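Local coordinates for acetyl-CoA acetyltransferase (Bacillus anthracis, PDB 3SS6), which probably catalyses the thiolase condensation of two acetyl-CoA molecules into acetoacetyl-CoA with release of coenzyme A, at residues 7-12 against 273-278; 362-367 against 389-394; 122-127 against 144-149; 15-20 against 250-255. One frame throughout, in Å; residues are numbered along the deposited sequence.

Contact 1: residues 7-12 against 273-278; sequences VVITAA and PLARIV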
loop_
_atom_site.group_PDB
_atom_site.type_symbol
_atom_site.label_atom_id
_atom_site.label_comp_id
_atom_site.label_asym_id
_atom_site.label_seq_id
_atom_site.Cartn_x
_atom_site.Cartn_y
_atom_site.Cartn_z
ATOM N N VAL A 7 -29.222 7.138 -38.034
ATOM C CA VAL A 7 -28.340 6.168 -37.383
ATOM C C VAL A 7 -29.074 4.843 -37.153
ATOM O O VAL A 7 -30.131 4.812 -36.524
ATOM C CB VAL A 7 -27.854 6.700 -36.043
ATOM C CG1 VAL A 7 -26.877 5.700 -35.397
ATOM C CG2 VAL A 7 -27.190 8.061 -36.232
ATOM N N VAL A 8 -28.513 3.753 -37.662
ATOM C CA VAL A 8 -29.099 2.436 -37.451
ATOM C C VAL A 8 -28.114 1.537 -36.723
ATOM O O VAL A 8 -26.914 1.807 -36.676
ATOM C CB VAL A 8 -29.571 1.771 -38.774
ATOM C CG1 VAL A 8 -30.636 2.642 -39.446
ATOM C CG2 VAL A 8 -28.402 1.530 -39.704
ATOM N N ILE A 9 -28.645 0.473 -36.138
ATOM C CA ILE A 9 -27.879 -0.432 -35.297
ATOM C C ILE A 9 -27.952 -1.801 -35.945
ATOM O O ILE A 9 -29.046 -2.328 -36.146
ATOM C CB ILE A 9 -28.511 -0.509 -33.890
ATOM C CG1 ILE A 9 -28.379 0.842 -33.176
ATOM C CG2 ILE A 9 -27.844 -1.608 -33.051
ATOM C CD1 ILE A 9 -29.362 1.027 -32.031
ATOM N N THR A 10 -26.801 -2.381 -36.271
ATOM C CA THR A 10 -26.801 -3.658 -37.002
ATOM C C THR A 10 -26.448 -4.894 -36.169
ATOM O O THR A 10 -26.625 -6.034 -36.632
ATOM C CB THR A 10 -25.869 -3.592 -38.230
ATOM O OG1 THR A 10 -24.529 -3.334 -37.801
ATOM C CG2 THR A 10 -26.328 -2.493 -39.185
ATOM N N ALA A 11 -25.946 -4.675 -34.957
ATOM C CA ALA A 11 -25.648 -5.765 -34.033
ATOM C C ALA A 11 -25.725 -5.208 -32.630
ATOM O O ALA A 11 -25.480 -4.017 -32.419
ATOM C CB ALA A 11 -24.253 -6.360 -34.290
ATOM N N ALA A 12 -26.082 -6.068 -31.680
ATOM C CA ALA A 12 -26.196 -5.656 -30.290
ATOM C C ALA A 12 -25.962 -6.881 -29.426
ATOM O O ALA A 12 -26.798 -7.786 -29.386
ATOM C CB ALA A 12 -27.577 -5.070 -30.028
ATOM N N PRO A 273 -30.934 -3.668 -40.635
ATOM C CA PRO A 273 -30.584 -3.320 -39.256
ATOM C C PRO A 273 -31.607 -3.855 -38.268
ATOM O O PRO A 273 -32.732 -4.175 -38.653
ATOM C CB PRO A 273 -30.601 -1.784 -39.260
ATOM C CG PRO A 273 -30.467 -1.395 -40.731
ATOM C CD PRO A 273 -31.249 -2.477 -41.442
ATOM N N LEU A 274 -31.192 -3.955 -37.008
ATOM C CA LEU A 274 -32.065 -4.370 -35.918
ATOM C C LEU A 274 -32.984 -3.233 -35.508
ATOM O O LEU A 274 -34.131 -3.465 -35.112
ATOM C CB LEU A 274 -31.230 -4.769 -34.691
ATOM C CG LEU A 274 -30.230 -5.907 -34.855
ATOM C CD1 LEU A 274 -29.373 -6.024 -33.597
ATOM C CD2 LEU A 274 -30.952 -7.219 -35.135
ATOM N N ALA A 275 -32.468 -2.008 -35.586
ATOM C CA ALA A 275 -33.151 -0.859 -35.006
ATOM C C ALA A 275 -32.561 0.452 -35.506
ATOM O O ALA A 275 -31.456 0.474 -36.043
ATOM C CB ALA A 275 -33.041 -0.917 -33.474
ATOM N N ARG A 276 -33.308 1.539 -35.317
ATOM C CA ARG A 276 -32.796 2.880 -35.572
ATOM C C ARG A 276 -32.841 3.703 -34.292
ATOM O O ARG A 276 -33.654 3.449 -33.396
ATOM C CB ARG A 276 -33.600 3.583 -36.673
ATOM C CG ARG A 276 -35.027 3.964 -36.257
ATOM C CD ARG A 276 -35.724 4.850 -37.312
ATOM N NE ARG A 276 -35.948 4.133 -38.567
ATOM C CZ ARG A 276 -35.167 4.230 -39.639
ATOM N NH1 ARG A 276 -34.100 5.024 -39.628
ATOM N NH2 ARG A 276 -35.456 3.535 -40.730
ATOM N N ILE A 277 -31.952 4.680 -34.197
ATOM C CA ILE A 277 -32.023 5.631 -33.098
ATOM C C ILE A 277 -32.853 6.826 -33.553
ATOM O O ILE A 277 -32.567 7.430 -34.594
ATOM C CB ILE A 277 -30.617 6.074 -32.649
ATOM C CG1 ILE A 277 -29.891 4.899 -31.992
ATOM C CG2 ILE A 277 -30.726 7.227 -31.648
ATOM C CD1 ILE A 277 -28.398 5.127 -31.725
ATOM N N VAL A 278 -33.902 7.162 -32.805
ATOM C CA VAL A 278 -34.693 8.337 -33.176
ATOM C C VAL A 278 -34.442 9.579 -32.321
ATOM O O VAL A 278 -34.828 10.675 -32.713
ATOM C CB VAL A 278 -36.209 8.043 -33.248
ATOM C CG1 VAL A 278 -36.499 7.005 -34.341
ATOM C CG2 VAL A 278 -36.733 7.583 -31.917
HETATM O O HOH W 1 -30.672 8.702 -36.253
#

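Contact 2: residues 362-367 against 389-394; sequences SLIHEL and LFIEAL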
loop_
_atom_site.group_PDB
_atom_site.type_symbol
_atom_site.label_atom_id
_atom_site.label_comp_id
_atom_site.label_asym_id
_atom_site.label_seq_id
_atom_site.Cartn_x
_atom_site.Cartn_y
_atom_site.Cartn_z
ATOM N N SER A 362 -30.508 -5.254 -24.484
ATOM C CA SER A 362 -31.654 -6.052 -24.054
ATOM C C SER A 362 -32.983 -5.551 -24.627
ATOM O O SER A 362 -33.838 -6.341 -25.070
ATOM C CB SER A 362 -31.697 -6.103 -22.530
ATOM O OG SER A 362 -30.497 -6.701 -22.039
ATOM N N LEU A 363 -33.157 -4.236 -24.621
ATOM C CA LEU A 363 -34.355 -3.634 -25.185
ATOM C C LEU A 363 -34.523 -3.984 -26.657
ATOM O O LEU A 363 -35.609 -4.357 -27.097
ATOM C CB LEU A 363 -34.300 -2.116 -25.020
ATOM C CG LEU A 363 -35.481 -1.314 -25.564
ATOM C CD1 LEU A 363 -36.797 -1.711 -24.896
ATOM C CD2 LEU A 363 -35.177 0.167 -25.315
ATOM N N ILE A 364 -33.447 -3.852 -27.425
ATOM C CA ILE A 364 -33.526 -4.114 -28.859
ATOM C C ILE A 364 -34.009 -5.529 -29.137
ATOM O O ILE A 364 -34.911 -5.745 -29.951
ATOM C CB ILE A 364 -32.170 -3.892 -29.541
ATOM C CG1 ILE A 364 -31.838 -2.399 -29.579
ATOM C CG2 ILE A 364 -32.189 -4.470 -30.948
ATOM C CD1 ILE A 364 -30.375 -2.096 -29.873
ATOM N N HIS A 365 -33.432 -6.493 -28.429
ATOM C CA HIS A 365 -33.781 -7.884 -28.650
ATOM C C HIS A 365 -35.187 -8.226 -28.181
ATOM O O HIS A 365 -35.860 -9.039 -28.813
ATOM C CB HIS A 365 -32.734 -8.802 -28.011
ATOM C CG HIS A 365 -31.440 -8.820 -28.761
ATOM N ND1 HIS A 365 -31.241 -9.605 -29.876
ATOM C CD2 HIS A 365 -30.293 -8.122 -28.585
ATOM C CE1 HIS A 365 -30.021 -9.402 -30.343
ATOM N NE2 HIS A 365 -29.426 -8.504 -29.579
ATOM N N GLU A 366 -35.632 -7.607 -27.087
ATOM C CA GLU A 366 -36.972 -7.906 -26.576
ATOM C C GLU A 366 -38.061 -7.261 -27.438
ATOM O O GLU A 366 -39.105 -7.863 -27.668
ATOM C CB GLU A 366 -37.099 -7.517 -25.089
ATOM C CG GLU A 366 -38.461 -7.844 -24.425
ATOM C CD GLU A 366 -38.777 -9.346 -24.321
ATOM O OE1 GLU A 366 -37.906 -10.190 -24.610
ATOM O OE2 GLU A 366 -39.917 -9.678 -23.936
ATOM N N LEU A 367 -37.828 -6.042 -27.919
ATOM C CA LEU A 367 -38.751 -5.451 -28.889
ATOM C C LEU A 367 -38.919 -6.404 -30.071
ATOM O O LEU A 367 -40.039 -6.700 -30.494
ATOM C CB LEU A 367 -38.237 -4.098 -29.384
ATOM C CG LEU A 367 -38.361 -2.893 -28.443
ATOM C CD1 LEU A 367 -37.540 -1.735 -28.985
ATOM C CD2 LEU A 367 -39.833 -2.482 -28.270
ATOM N N LEU A 389 -32.614 7.218 -24.200
ATOM C CA LEU A 389 -32.358 6.864 -25.584
ATOM C C LEU A 389 -33.650 6.322 -26.184
ATOM O O LEU A 389 -34.327 5.494 -25.573
ATOM C CB LEU A 389 -31.255 5.794 -25.637
ATOM C CG LEU A 389 -30.829 5.330 -27.028
ATOM C CD1 LEU A 389 -30.261 6.486 -27.837
ATOM C CD2 LEU A 389 -29.804 4.206 -26.897
ATOM N N PHE A 390 -34.002 6.807 -27.372
ATOM C CA PHE A 390 -35.283 6.482 -28.002
ATOM C C PHE A 390 -35.004 5.728 -29.289
ATOM O O PHE A 390 -34.283 6.225 -30.153
ATOM C CB PHE A 390 -36.069 7.766 -28.278
ATOM C CG PHE A 390 -36.398 8.530 -27.032
ATOM C CD1 PHE A 390 -37.656 8.436 -26.456
ATOM C CD2 PHE A 390 -35.425 9.299 -26.405
ATOM C CE1 PHE A 390 -37.950 9.126 -25.280
ATOM C CE2 PHE A 390 -35.703 9.986 -25.229
ATOM C CZ PHE A 390 -36.968 9.910 -24.670
ATOM N N ILE A 391 -35.539 4.516 -29.396
ATOM C CA ILE A 391 -35.241 3.669 -30.545
ATOM C C ILE A 391 -36.498 3.069 -31.166
ATOM O O ILE A 391 -37.555 2.994 -30.526
ATOM C CB ILE A 391 -34.282 2.520 -30.180
ATOM C CG1 ILE A 391 -34.944 1.565 -29.191
ATOM C CG2 ILE A 391 -32.966 3.055 -29.610
ATOM C CD1 ILE A 391 -34.166 0.273 -29.013
ATOM N N GLU A 392 -36.382 2.671 -32.428
ATOM C CA GLU A 392 -37.455 1.928 -33.092
ATOM C C GLU A 392 -36.859 0.659 -33.671
ATOM O O GLU A 392 -35.917 0.718 -34.459
ATOM C CB GLU A 392 -38.109 2.764 -34.201
ATOM C CG GLU A 392 -38.876 3.965 -33.655
ATOM C CD GLU A 392 -39.450 4.873 -34.730
ATOM O OE1 GLU A 392 -39.061 4.760 -35.912
ATOM O OE2 GLU A 392 -40.302 5.716 -34.377
ATOM N N ALA A 393 -37.404 -0.485 -33.281
ATOM C CA ALA A 393 -36.989 -1.747 -33.877
ATOM C C ALA A 393 -37.460 -1.786 -35.326
ATOM O O ALA A 393 -38.548 -1.296 -35.657
ATOM C CB ALA A 393 -37.564 -2.923 -33.099
ATOM N N LEU A 394 -36.647 -2.370 -36.196
ATOM C CA LEU A 394 -37.003 -2.413 -37.609
ATOM C C LEU A 394 -37.618 -3.754 -37.980
ATOM O O LEU A 394 -37.327 -4.776 -37.361
ATOM C CB LEU A 394 -35.788 -2.095 -38.482
ATOM C CG LEU A 394 -35.232 -0.686 -38.243
ATOM C CD1 LEU A 394 -34.029 -0.389 -39.136
ATOM C CD2 LEU A 394 -36.325 0.355 -38.457
ATOM O OXT LEU A 394 -38.432 -3.828 -38.901
#

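Contact 3: residues 122-127 against 144-149; sequences SSSPYA and DTVWEV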
loop_
_atom_site.group_PDB
_atom_site.type_symbol
_atom_site.label_atom_id
_atom_site.label_comp_id
_atom_site.label_asym_id
_atom_site.label_seq_id
_atom_site.Cartn_x
_atom_site.Cartn_y
_atom_site.Cartn_z
ATOM N N SER A 122 -14.908 -6.292 -10.118
ATOM C CA SER A 122 -14.191 -7.269 -9.302
ATOM C C SER A 122 -12.676 -7.088 -9.338
ATOM O O SER A 122 -11.991 -7.374 -8.356
ATOM C CB SER A 122 -14.517 -8.700 -9.737
ATOM O OG SER A 122 -15.896 -9.015 -9.595
ATOM N N SER A 123 -12.143 -6.655 -10.479
ATOM C CA SER A 123 -10.684 -6.533 -10.638
ATOM C C SER A 123 -10.186 -5.103 -10.418
ATOM O O SER A 123 -8.996 -4.793 -10.625
ATOM C CB SER A 123 -10.265 -7.041 -12.025
ATOM O OG SER A 123 -10.913 -6.287 -13.044
ATOM N N SER A 124 -11.081 -4.217 -9.995
ATOM C CA SER A 124 -10.703 -2.820 -9.791
ATOM C C SER A 124 -9.714 -2.681 -8.635
ATOM O O SER A 124 -9.815 -3.399 -7.637
ATOM C CB SER A 124 -11.946 -1.956 -9.550
ATOM O OG SER A 124 -12.717 -1.881 -10.739
ATOM N N PRO A 125 -8.749 -1.756 -8.772
ATOM C CA PRO A 125 -7.659 -1.634 -7.797
ATOM C C PRO A 125 -8.020 -0.873 -6.529
ATOM O O PRO A 125 -9.139 -0.347 -6.388
ATOM C CB PRO A 125 -6.596 -0.852 -8.576
ATOM C CG PRO A 125 -7.392 0.045 -9.453
ATOM C CD PRO A 125 -8.588 -0.809 -9.891
ATOM N N TYR A 126 -7.064 -0.864 -5.599
ATOM C CA TYR A 126 -7.081 0.027 -4.442
ATOM C C TYR A 126 -6.095 1.163 -4.702
ATOM O O TYR A 126 -5.157 1.005 -5.486
ATOM C CB TYR A 126 -6.692 -0.734 -3.180
ATOM C CG TYR A 126 -7.881 -1.397 -2.519
ATOM C CD1 TYR A 126 -8.420 -2.570 -3.038
ATOM C CD2 TYR A 126 -8.467 -0.843 -1.379
ATOM C CE1 TYR A 126 -9.514 -3.170 -2.451
ATOM C CE2 TYR A 126 -9.567 -1.450 -0.773
ATOM C CZ TYR A 126 -10.088 -2.606 -1.325
ATOM O OH TYR A 126 -11.174 -3.222 -0.747
ATOM N N ALA A 127 -6.328 2.304 -4.062
ATOM C CA ALA A 127 -5.515 3.501 -4.287
ATOM C C ALA A 127 -4.960 4.034 -2.970
ATOM O O ALA A 127 -5.599 3.927 -1.919
ATOM C CB ALA A 127 -6.344 4.582 -4.971
ATOM N N ASP A 144 -10.717 1.824 -1.599
ATOM C CA ASP A 144 -11.310 0.924 -2.580
ATOM C C ASP A 144 -11.922 1.768 -3.700
ATOM O O ASP A 144 -12.837 2.557 -3.450
ATOM C CB ASP A 144 -12.412 0.117 -1.879
ATOM C CG ASP A 144 -13.112 -0.860 -2.806
ATOM O OD1 ASP A 144 -12.935 -0.780 -4.040
ATOM O OD2 ASP A 144 -13.830 -1.732 -2.280
ATOM N N THR A 145 -11.401 1.642 -4.920
ATOM C CA THR A 145 -11.912 2.462 -6.030
ATOM C C THR A 145 -13.396 2.207 -6.330
ATOM O O THR A 145 -14.101 3.109 -6.781
ATOM C CB THR A 145 -11.087 2.301 -7.328
ATOM O OG1 THR A 145 -11.073 0.926 -7.734
ATOM C CG2 THR A 145 -9.660 2.790 -7.115
ATOM N N VAL A 146 -13.862 0.991 -6.081
ATOM C CA VAL A 146 -15.280 0.684 -6.275
ATOM C C VAL A 146 -16.096 1.459 -5.236
ATOM O O VAL A 146 -17.098 2.100 -5.558
ATOM C CB VAL A 146 -15.553 -0.827 -6.148
ATOM C CG1 VAL A 146 -17.062 -1.106 -6.036
ATOM C CG2 VAL A 146 -14.947 -1.586 -7.318
ATOM N N TRP A 147 -15.654 1.428 -3.982
ATOM C CA TRP A 147 -16.400 2.101 -2.926
ATOM C C TRP A 147 -16.384 3.620 -3.105
ATOM O O TRP A 147 -17.340 4.300 -2.727
ATOM C CB TRP A 147 -15.861 1.702 -1.543
ATOM C CG TRP A 147 -16.917 1.611 -0.476
ATOM C CD1 TRP A 147 -17.091 2.455 0.582
ATOM C CD2 TRP A 147 -17.938 0.613 -0.368
ATOM N NE1 TRP A 147 -18.169 2.041 1.345
ATOM C CE2 TRP A 147 -18.699 0.912 0.779
ATOM C CE3 TRP A 147 -18.277 -0.507 -1.131
ATOM C CZ2 TRP A 147 -19.784 0.130 1.179
ATOM C CZ3 TRP A 147 -19.359 -1.283 -0.734
ATOM C CH2 TRP A 147 -20.097 -0.957 0.408
ATOM N N GLU A 148 -15.305 4.156 -3.684
ATOM C CA GLU A 148 -15.207 5.592 -3.952
ATOM C C GLU A 148 -16.195 6.021 -5.023
ATOM O O GLU A 148 -16.840 7.064 -4.913
ATOM C CB GLU A 148 -13.804 5.971 -4.438
ATOM C CG GLU A 148 -12.747 5.930 -3.358
ATOM C CD GLU A 148 -11.488 6.688 -3.729
ATOM O OE1 GLU A 148 -11.105 6.649 -4.910
ATOM O OE2 GLU A 148 -10.881 7.307 -2.824
ATOM N N VAL A 149 -16.294 5.220 -6.072
ATOM C CA VAL A 149 -17.123 5.602 -7.208
ATOM C C VAL A 149 -18.611 5.563 -6.828
ATOM O O VAL A 149 -19.442 6.184 -7.497
ATOM C CB VAL A 149 -16.776 4.749 -8.464
ATOM C CG1 VAL A 149 -17.529 3.428 -8.465
ATOM C CG2 VAL A 149 -17.029 5.531 -9.746
#

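Contact 4: residues 15-20 against 250-255; sequences SPIGTF and GLNDGS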
loop_
_atom_site.group_PDB
_atom_site.type_symbol
_atom_site.label_atom_id
_atom_site.label_comp_id
_atom_site.label_asym_id
_atom_site.label_seq_id
_atom_site.Cartn_x
_atom_site.Cartn_y
_atom_site.Cartn_z
ATOM N N SER A 15 -21.665 -9.470 -22.873
ATOM C CA SER A 15 -21.225 -10.614 -22.076
ATOM C C SER A 15 -22.373 -10.984 -21.145
ATOM O O SER A 15 -23.292 -10.182 -20.940
ATOM C CB SER A 15 -19.997 -10.229 -21.241
ATOM O OG SER A 15 -20.348 -9.311 -20.209
ATOM N N PRO A 16 -22.325 -12.188 -20.553
ATOM C CA PRO A 16 -23.200 -12.375 -19.395
ATOM C C PRO A 16 -22.684 -11.450 -18.293
ATOM O O PRO A 16 -21.534 -10.993 -18.353
ATOM C CB PRO A 16 -22.974 -13.853 -18.995
ATOM C CG PRO A 16 -22.086 -14.452 -20.069
ATOM C CD PRO A 16 -21.352 -13.281 -20.693
ATOM N N ILE A 17 -23.523 -11.180 -17.298
ATOM C CA ILE A 17 -23.127 -10.287 -16.206
ATOM C C ILE A 17 -22.654 -11.119 -15.019
ATOM O O ILE A 17 -23.404 -11.945 -14.486
ATOM C CB ILE A 17 -24.282 -9.352 -15.801
ATOM C CG1 ILE A 17 -24.679 -8.468 -16.993
ATOM C CG2 ILE A 17 -23.874 -8.491 -14.602
ATOM C CD1 ILE A 17 -26.010 -7.755 -16.820
ATOM N N GLY A 18 -21.402 -10.901 -14.628
ATOM C CA GLY A 18 -20.810 -11.586 -13.487
ATOM C C GLY A 18 -21.124 -10.915 -12.157
ATOM O O GLY A 18 -21.387 -9.708 -12.096
ATOM N N THR A 19 -21.121 -11.709 -11.089
ATOM C CA THR A 19 -21.281 -11.164 -9.742
ATOM C C THR A 19 -19.920 -10.768 -9.186
ATOM O O THR A 19 -18.888 -11.222 -9.663
ATOM C CB THR A 19 -21.939 -12.173 -8.777
ATOM O OG1 THR A 19 -21.181 -13.389 -8.759
ATOM C CG2 THR A 19 -23.359 -12.467 -9.203
ATOM N N PHE A 20 -19.926 -9.905 -8.178
ATOM C CA PHE A 20 -18.678 -9.434 -7.590
ATOM C C PHE A 20 -17.867 -10.583 -7.023
ATOM O O PHE A 20 -18.352 -11.354 -6.189
ATOM C CB PHE A 20 -18.959 -8.391 -6.510
ATOM C CG PHE A 20 -17.742 -7.600 -6.110
ATOM C CD1 PHE A 20 -17.056 -7.899 -4.950
ATOM C CD2 PHE A 20 -17.272 -6.576 -6.923
ATOM C CE1 PHE A 20 -15.926 -7.169 -4.593
ATOM C CE2 PHE A 20 -16.150 -5.846 -6.571
ATOM C CZ PHE A 20 -15.477 -6.152 -5.408
ATOM N N GLY A 250 -26.546 -4.990 -7.624
ATOM C CA GLY A 250 -25.275 -5.484 -7.132
ATOM C C GLY A 250 -24.082 -4.709 -7.653
ATOM O O GLY A 250 -24.219 -3.713 -8.387
ATOM N N LEU A 251 -22.907 -5.180 -7.252
ATOM C CA LEU A 251 -21.641 -4.799 -7.852
ATOM C C LEU A 251 -21.352 -5.925 -8.843
ATOM O O LEU A 251 -21.435 -7.105 -8.485
ATOM C CB LEU A 251 -20.549 -4.737 -6.787
ATOM C CG LEU A 251 -20.815 -3.828 -5.575
ATOM C CD1 LEU A 251 -19.665 -3.893 -4.565
ATOM C CD2 LEU A 251 -21.057 -2.399 -6.020
ATOM N N ASN A 252 -21.051 -5.575 -10.086
ATOM C CA ASN A 252 -21.039 -6.585 -11.146
ATOM C C ASN A 252 -20.042 -6.295 -12.253
ATOM O O ASN A 252 -19.517 -5.184 -12.360
ATOM C CB ASN A 252 -22.436 -6.714 -11.761
ATOM C CG ASN A 252 -23.459 -7.245 -10.779
ATOM O OD1 ASN A 252 -23.638 -8.467 -10.636
ATOM N ND2 ASN A 252 -24.142 -6.340 -10.100
ATOM N N ASP A 253 -19.790 -7.310 -13.085
ATOM C CA ASP A 253 -18.835 -7.200 -14.192
ATOM C C ASP A 253 -19.549 -7.493 -15.504
ATOM O O ASP A 253 -20.329 -8.438 -15.588
ATOM C CB ASP A 253 -17.700 -8.220 -14.017
ATOM C CG ASP A 253 -17.043 -8.144 -12.649
ATOM O OD1 ASP A 253 -16.876 -7.026 -12.123
ATOM O OD2 ASP A 253 -16.682 -9.200 -12.087
ATOM N N GLY A 254 -19.279 -6.713 -16.540
ATOM C CA GLY A 254 -19.901 -7.014 -17.824
ATOM C C GLY A 254 -19.482 -6.067 -18.922
ATOM O O GLY A 254 -18.998 -4.988 -18.643
ATOM N N SER A 255 -19.666 -6.475 -20.172
ATOM C CA SER A 255 -19.485 -5.554 -21.292
ATOM C C SER A 255 -20.659 -5.681 -22.249
ATOM O O SER A 255 -21.392 -6.685 -22.229
ATOM C CB SER A 255 -18.171 -5.847 -22.029
ATOM O OG SER A 255 -18.171 -7.174 -22.550
HETATM O O HOH W 2 -23.136 -7.398 -19.936
HETATM O O HOH W 3 -17.760 -11.673 -12.128
HETATM O O HOH W 4 -22.571 -9.172 -7.145
#

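Contact 1: residues 7-12 against 273-278
Leu-274 reaches along the edge of strand 7-19, its side chain passing from Ile-9 O to the backbone of Ala-11. Leu-274 CB rests 3.6 Å from Ile-9 O; Leu-274 CG stands 4.0 Å from both Ile-9 O and Thr-10 O; Leu-274 CD1 ends 3.8 Å from Ala-11 CA, with the methyl group of Ala-12 beside it. Ile-9 O receives Leu-274 N at 2.8 Å, nearly along the C=O axis, and only weakly Ala-275 N. Two residues thus face one, a classic beta bulge at the start of strand 275-284. Ile-9 N in turn donates to Ala-275 O (2.8 Å), and the antiparallel ladder runs on from there to Val-8 and Arg-276. The pairing joins strands from the N-terminal and the C-terminal thiolase domain in one mixed sheet. On one face Ile-9 CD1 meets Ile-277 CG1 at 3.9 Å, the two chains at about a right angle; Val-7 lies side by side with Ile-277, and helix 93-107 packs against both. On the other face Val-8 CG2 lies 3.7 Å from Pro-273 CG. Arg-276 carries its guanidinium on to a salt bridge with Glu-263.

Contact 2: residues 362-367 against 389-394
Leu-367 N donates to Leu-363 O at 2.9 Å, an ordinary helical bond, and it spaces two leucines one turn apart on the side of the helix that meets strand 389-393. Across the contact itself the meeting is wholly apolar. Ile-391 is its centre: with chi1 at 65°, CG1 stands between the backbone N and the carbonyl carbon, and the extended chain beyond it drives CD1 in among three side chains of the helix. Ile-364 CG1 comes closest to Ile-391 CD1, at 3.6 Å, the two isoleucines meeting at about a right angle. Leu-363 runs past Ile-391 in the opposite direction, with Leu-363 CD2 3.8 Å from Ile-391 CD1, while Leu-367 CD1 comes to 3.9 Å from the same Ile-391 CD1 at a slant. Two residues farther along the strand, on the same side, Ala-393 CB lies 4.0 Å from Leu-367 CB. The axes of the two short segments approach to 8.7 Å, their directions 33° apart, a helix laid over a strand as in a layered alpha/beta fold. Phe-390 and Glu-392 start off from the other face of the sheet. Helix 352-370 leads into strand 374-381, which pairs with strand 385-393; strand 275-284 flanks the latter on its other edge, and Leu-314 of strand 314-317 also touches Leu-363 and Leu-367.

Contact 3: residues 122-127 against 144-149
Tyr-126 and Asp-144 face each other as an antiparallel non-hydrogen-bonded pair, CA to CA 4.7 Å, and directly after it segment 144-149 turns into helix 145-149 with Asp-144 as N-cap. Pro-125 O points at the first helical residue: Thr-145 OG1 donates to it at 2.7 Å, and Thr-145 N adds a weak bond. The hydroxyl gets there because a chi1 of 58° folds it back toward its own backbone. Ser-124 CB then touches Val-146 CG2 at 3.8 Å. The tyrosine ring lies over the aspartate backbone, with Asp-144 CA 3.8 Å from the Tyr-126 ring centroid and 27° off its normal, a CH-pi contact. Asp-144 OD1 accepts Val-146 N at 2.9 Å, the N-H arriving from above the carboxylate plane, a capping bond. The same oxygen forms a salt bridge with Arg-132 of the second subunit, while OD2 takes Gln-138 N of the third, whose Gln-138 O also bonds Tyr-126 OH. Such a hairpin meeting two other subunits is consistent with the tetramerisation loop of tetrameric thiolases. A buried carboxylate held by an arginine and by the amino end of a helix would probably stay ionised, tying the fold of this turn to the assembly.

Contact 4: residues 15-20 against 250-255
Ser-15 and Ser-255 are joined twice, once through the backbone and once through a side chain. A chi1 of 70° puts Ser-15 OG between its own N and carbonyl carbon, where it accepts Ser-255 N at 2.9 Å and donates to Pro-16 O at 2.8 Å. Beyond this, Gly-18 and Asp-253 form an antiparallel hydrogen-bonded pair: Gly-18 N to Asp-253 O is 2.9 Å, in the carbonyl plane, and Asp-253 N comes to Gly-18 O at 3.0 Å from above the plane. Ile-17 CG2 lies 3.6 Å from Asn-252 CB. At the far end Phe-20 swings its ring anti to the backbone N (chi1 -165°), side by side with Leu-251; Phe-20 CD2 is 3.8 Å from Leu-251 CB, and Leu-251 CD1 sits over one ring face toward the rim. Leu-137 of the third subunit packs on both. These strands, 7-19 and 252-262, are neighbours in the central part of the large sheet. Near the Phe-20 end one water bridges Phe-20 N and Leu-251 O, and another links Thr-19 O to the carboxylate atom Asp-253 OD2, which also takes Ser-122 OG. Backbone, serine hydroxyl and water thus share the joining of the two strands.

Contacts 1 and 4 lie on opposite edges of strand 7-19, their centres about 25 Å apart: strand 275-284 pairs along one edge and strand 252-262 along the other. The centre of contact 2 is about 8 Å from that of contact 1, where strand 385-393 continues the same sheet beyond 275-284 and Ala-12 O bonds His-365 NE2. Along the chain, contact 3 is nested inside the loop closed by contact 4, itself inside that of contact 1; contact 2 follows. Contact 3 lies off this sheet, its centre about 34 Å from that of contact 1, but it touches contact 4, whose centre is about 15 Å away. Contacts 1, 2 and 4 thus help build the sheet to which both thiolase domains contribute, and contacts 3 and 4 reach the neighbouring subunits.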